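Side-chain contacts in alpha,alpha-trehalose-phosphate synthase (UDP-forming) (Burkholderia multivorans, PDB 5UOF), which is a glycosyltransferase of family 20, with the GT-B architecture of two Rossmann-like domains, each built on a largely parallel beta sheet flanked by helices: residues A[34-39]-A[45-50]; A[13-18]-A[124-129]. All blocks are in the same frame, centred on the assembly; numbering follows the deposited sequence.

Contact 1. Residues A[34-39]-A[45-50]; sequences VGVMDA and GVWFGW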
# COMPACT_ATOMS: atom_id res chain seq x y z
N VAL A 34 20.92 -15.33 -19.59
CA VAL A 34 21.22 -14.50 -20.75
C VAL A 34 21.61 -13.09 -20.30
O VAL A 34 22.42 -12.43 -20.97
CB VAL A 34 20.03 -14.49 -21.73
CG1 VAL A 34 18.81 -13.86 -21.10
CG2 VAL A 34 20.40 -13.76 -23.02
N GLY A 35 21.12 -12.65 -19.15
CA GLY A 35 21.51 -11.34 -18.64
C GLY A 35 22.95 -11.26 -18.16
O GLY A 35 23.59 -10.22 -18.32
N VAL A 36 23.48 -12.33 -17.59
CA VAL A 36 24.79 -12.26 -16.94
C VAL A 36 25.87 -13.07 -17.61
O VAL A 36 27.04 -12.95 -17.22
CB VAL A 36 24.71 -12.67 -15.45
CG1 VAL A 36 23.72 -11.77 -14.69
CG2 VAL A 36 24.36 -14.14 -15.34
N MET A 37 25.55 -13.93 -18.59
CA MET A 37 26.56 -14.89 -19.02
C MET A 37 27.73 -14.20 -19.71
O MET A 37 28.89 -14.59 -19.50
CB MET A 37 25.93 -15.95 -19.92
CG MET A 37 26.87 -17.11 -20.25
SD MET A 37 27.54 -17.93 -18.78
CE MET A 37 26.06 -18.60 -18.02
N ASP A 38 27.46 -13.18 -20.53
CA ASP A 38 28.54 -12.47 -21.21
C ASP A 38 29.54 -11.89 -20.21
O ASP A 38 30.75 -11.90 -20.47
CB ASP A 38 27.98 -11.36 -22.10
CG ASP A 38 27.52 -11.87 -23.45
OD1 ASP A 38 27.60 -13.09 -23.69
OD2 ASP A 38 27.09 -11.04 -24.28
N ALA A 39 29.05 -11.38 -19.08
CA ALA A 39 29.94 -10.83 -18.06
C ALA A 39 30.70 -11.94 -17.33
O ALA A 39 31.88 -11.78 -17.02
CB ALA A 39 29.15 -9.98 -17.08
N GLY A 45 34.36 -15.65 -14.39
CA GLY A 45 33.75 -15.54 -13.08
C GLY A 45 33.14 -16.82 -12.57
O GLY A 45 33.36 -17.92 -13.09
N VAL A 46 32.35 -16.67 -11.51
CA VAL A 46 31.70 -17.77 -10.80
C VAL A 46 30.23 -17.43 -10.63
O VAL A 46 29.89 -16.29 -10.27
CB VAL A 46 32.36 -18.02 -9.43
CG1 VAL A 46 31.75 -19.24 -8.75
CG2 VAL A 46 33.87 -18.18 -9.58
N TRP A 47 29.36 -18.39 -10.92
CA TRP A 47 27.94 -18.31 -10.60
C TRP A 47 27.70 -19.26 -9.43
O TRP A 47 27.95 -20.46 -9.55
CB TRP A 47 27.08 -18.67 -11.81
CG TRP A 47 25.61 -18.31 -11.70
CD1 TRP A 47 24.92 -17.95 -10.58
CD2 TRP A 47 24.67 -18.29 -12.78
NE1 TRP A 47 23.60 -17.70 -10.90
CE2 TRP A 47 23.43 -17.90 -12.24
CE3 TRP A 47 24.77 -18.56 -14.15
CZ2 TRP A 47 22.29 -17.78 -13.03
CZ3 TRP A 47 23.64 -18.43 -14.93
CH2 TRP A 47 22.41 -18.05 -14.37
N PHE A 48 27.26 -18.70 -8.31
CA PHE A 48 27.06 -19.43 -7.07
C PHE A 48 25.57 -19.46 -6.74
O PHE A 48 24.88 -18.45 -6.87
CB PHE A 48 27.85 -18.76 -5.93
CG PHE A 48 27.52 -19.30 -4.56
CD1 PHE A 48 28.20 -20.41 -4.06
CD2 PHE A 48 26.58 -18.68 -3.76
CE1 PHE A 48 27.91 -20.90 -2.80
CE2 PHE A 48 26.29 -19.16 -2.50
CZ PHE A 48 26.95 -20.27 -2.02
N GLY A 49 25.09 -20.63 -6.33
CA GLY A 49 23.71 -20.76 -5.92
C GLY A 49 23.28 -22.21 -5.83
O GLY A 49 24.11 -23.13 -5.88
N TRP A 50 21.97 -22.39 -5.72
CA TRP A 50 21.36 -23.71 -5.58
C TRP A 50 21.47 -24.51 -6.86
O TRP A 50 21.35 -23.97 -7.97
CB TRP A 50 19.88 -23.54 -5.22
CG TRP A 50 19.14 -24.79 -4.90
CD1 TRP A 50 19.63 -25.90 -4.29
CD2 TRP A 50 17.75 -25.05 -5.16
NE1 TRP A 50 18.63 -26.84 -4.15
CE2 TRP A 50 17.47 -26.34 -4.68
CE3 TRP A 50 16.73 -24.31 -5.77
CZ2 TRP A 50 16.20 -26.92 -4.78
CZ3 TRP A 50 15.46 -24.89 -5.87
CH2 TRP A 50 15.22 -26.18 -5.38

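Contact 2. Residues A[13-18]-A[124-129]; sequences IVVSNR and KQLAAL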
# COMPACT_ATOMS: atom_id res chain seq x y z
N ILE A 13 31.29 -12.43 -9.55
CA ILE A 13 30.66 -13.50 -8.80
C ILE A 13 29.17 -13.20 -8.79
O ILE A 13 28.73 -12.26 -8.13
CB ILE A 13 31.22 -13.59 -7.36
CG1 ILE A 13 32.76 -13.54 -7.37
CG2 ILE A 13 30.67 -14.83 -6.62
CD1 ILE A 13 33.45 -14.69 -8.07
N VAL A 14 28.40 -13.98 -9.54
CA VAL A 14 26.95 -13.86 -9.53
C VAL A 14 26.39 -14.77 -8.45
O VAL A 14 26.74 -15.96 -8.39
CB VAL A 14 26.36 -14.20 -10.91
CG1 VAL A 14 24.86 -14.41 -10.81
CG2 VAL A 14 26.69 -13.10 -11.92
N VAL A 15 25.52 -14.23 -7.60
CA VAL A 15 24.85 -14.99 -6.56
C VAL A 15 23.34 -14.87 -6.81
O VAL A 15 22.80 -13.76 -6.81
CB VAL A 15 25.21 -14.47 -5.16
CG1 VAL A 15 24.45 -15.22 -4.08
CG2 VAL A 15 26.72 -14.57 -4.92
N SER A 16 22.68 -16.00 -7.03
CA SER A 16 21.24 -15.98 -7.31
C SER A 16 20.58 -17.27 -6.83
O SER A 16 21.23 -18.15 -6.26
CB SER A 16 20.97 -15.77 -8.81
OG SER A 16 21.28 -16.94 -9.55
N ASN A 17 19.28 -17.38 -7.12
CA ASN A 17 18.48 -18.48 -6.56
C ASN A 17 18.91 -19.82 -7.13
O ASN A 17 18.95 -20.82 -6.40
CB ASN A 17 16.99 -18.27 -6.85
CG ASN A 17 16.42 -17.02 -6.21
OD1 ASN A 17 16.82 -16.63 -5.11
ND2 ASN A 17 15.48 -16.39 -6.89
N ARG A 18 19.22 -19.87 -8.42
CA ARG A 18 19.40 -21.15 -9.09
C ARG A 18 20.49 -21.06 -10.14
O ARG A 18 20.46 -20.16 -10.98
CB ARG A 18 18.08 -21.59 -9.74
CG ARG A 18 18.19 -22.85 -10.57
CD ARG A 18 18.34 -24.07 -9.69
NE ARG A 18 18.60 -25.26 -10.49
CZ ARG A 18 17.66 -25.99 -11.06
NH1 ARG A 18 16.38 -25.65 -10.92
NH2 ARG A 18 17.98 -27.06 -11.77
N LYS A 124 28.45 -18.05 4.14
CA LYS A 124 29.66 -18.72 4.60
C LYS A 124 30.17 -19.71 3.56
O LYS A 124 31.39 -19.87 3.42
CB LYS A 124 29.41 -19.43 5.93
CG LYS A 124 30.72 -19.90 6.58
CD LYS A 124 30.52 -20.45 7.97
CE LYS A 124 31.85 -20.84 8.57
NZ LYS A 124 32.80 -19.70 8.54
N GLN A 125 29.27 -20.36 2.82
CA GLN A 125 29.71 -21.24 1.74
C GLN A 125 30.45 -20.47 0.65
O GLN A 125 31.49 -20.92 0.15
CB GLN A 125 28.52 -22.00 1.15
CG GLN A 125 27.91 -23.04 2.07
CD GLN A 125 28.85 -24.19 2.34
OE1 GLN A 125 29.39 -24.79 1.42
NE2 GLN A 125 29.07 -24.49 3.62
N LEU A 126 29.94 -19.29 0.28
CA LEU A 126 30.57 -18.50 -0.77
C LEU A 126 31.92 -17.94 -0.32
O LEU A 126 32.87 -17.88 -1.12
CB LEU A 126 29.65 -17.37 -1.21
CG LEU A 126 30.26 -16.45 -2.26
CD1 LEU A 126 30.55 -17.24 -3.54
CD2 LEU A 126 29.38 -15.27 -2.54
N ALA A 127 32.02 -17.54 0.95
CA ALA A 127 33.15 -16.72 1.38
C ALA A 127 34.48 -17.41 1.13
O ALA A 127 35.47 -16.76 0.75
CB ALA A 127 33.00 -16.37 2.86
N ALA A 128 34.53 -18.73 1.31
CA ALA A 128 35.78 -19.46 1.13
C ALA A 128 36.24 -19.47 -0.32
O ALA A 128 37.42 -19.71 -0.58
CB ALA A 128 35.62 -20.90 1.64
N LEU A 129 35.34 -19.21 -1.26
CA LEU A 129 35.69 -19.22 -2.68
C LEU A 129 36.13 -17.85 -3.19
O LEU A 129 36.55 -17.76 -4.35
CB LEU A 129 34.50 -19.69 -3.52
CG LEU A 129 33.79 -20.97 -3.08
CD1 LEU A 129 32.53 -21.17 -3.91
CD2 LEU A 129 34.72 -22.16 -3.21

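Contact 1. Residues A[34-39]-A[45-50]
W47 meets V36 and M37 through the benzo part of its indole, and CZ3 is the nearest ring atom to both. The two approach differently. V36 CG2 lies over one face of the ring, 4.4 Å from W47 CZ3, a loose apolar contact. The methyl of M37 instead sits close to the ring plane, beyond the edge, with M37 CE 3.9 Å from W47 CZ3 and 4.1 Å from W47 CE3. Thioether and indole run at about a right angle to each other. M37 does not start out aimed at the strand: its chain bends at chi2 (55°) and again at chi3 (64°), and this curl brings CE round to the indole. W47 directs its ring at the helix, with CG anti to the backbone N (chi1 -166°). No hydrogen bond joins the two segments, and all three residues are buried. The polar end of the indole is nevertheless satisfied, because NE1 is hydrogen-bonded to S16 OG, a bond that would also restrain rotation of the ring. V14 packs on the same face of W47 as V36, while M37 also touches Y72 on strand 70-77. Helix 32-43 is thereby seated on the sheet by way of strand 46-48, the closing strand of the beta-alpha-beta unit formed with strand 12-16, an arrangement characteristic of the Rossmann-like domains of the GT-B fold.

Contact 2. Residues A[13-18]-A[124-129]
I13 and V15, two residues apart on strand 12-16, receive the forked end of L126 from helix 109-127, a helix-on-sheet contact in a Rossmann-like domain of the GT-B fold. The backbones stay well separated, with V15 CA 8.9 Å from L126 CA, so the side chains alone bridge the gap. L126 extends from its helix with CG anti to the backbone N (chi1 177°), and its two methyls divide the work: CD1 goes to I13 and CD2 to V15. Both strand side chains cross the leucine obliquely and touch it with a methyl end. On the I13 side the beta-branch methyl is used, CG2 lying 3.9 Å from L126 CD1. The contact is buried and wholly apolar, without a hydrogen bond between the segments. F146 of helix 146-152 touches both V15 and L126, and F48 of the adjoining strand also packs on L126, so aromatic rings extend this layer. Just after the leucine the chain turns, L129 N donating to L126 O at 2.8 Å. The tighter of the two methyl contacts falls to V15: its CG2, which stands anti to the carbonyl carbon, is 3.6 Å from L126 CD2.

Overall arrangement
The centres of contacts 1 and 2 are 11 Å apart, and both belong to the ten-stranded mixed sheet, in which strands 46-48 and 12-16 are parallel neighbours. Along the chain, strand 12-16 leads into helix 32-43 and then strand 46-48, so contact 1 is nested inside the loop that contact 2 closes with helix 109-127. The two helices lie against opposite faces: V14 packs on helix 32-43, whereas I13 and V15 point to helix 109-127. F48 N and V14 O, 2.8 Å apart, probably form a hydrogen bond that ties the strands directly. Together the contacts sample both faces of the sheet, with a helix packed on each, as in the three-layer alpha/beta/alpha sandwich of a GT-B domain.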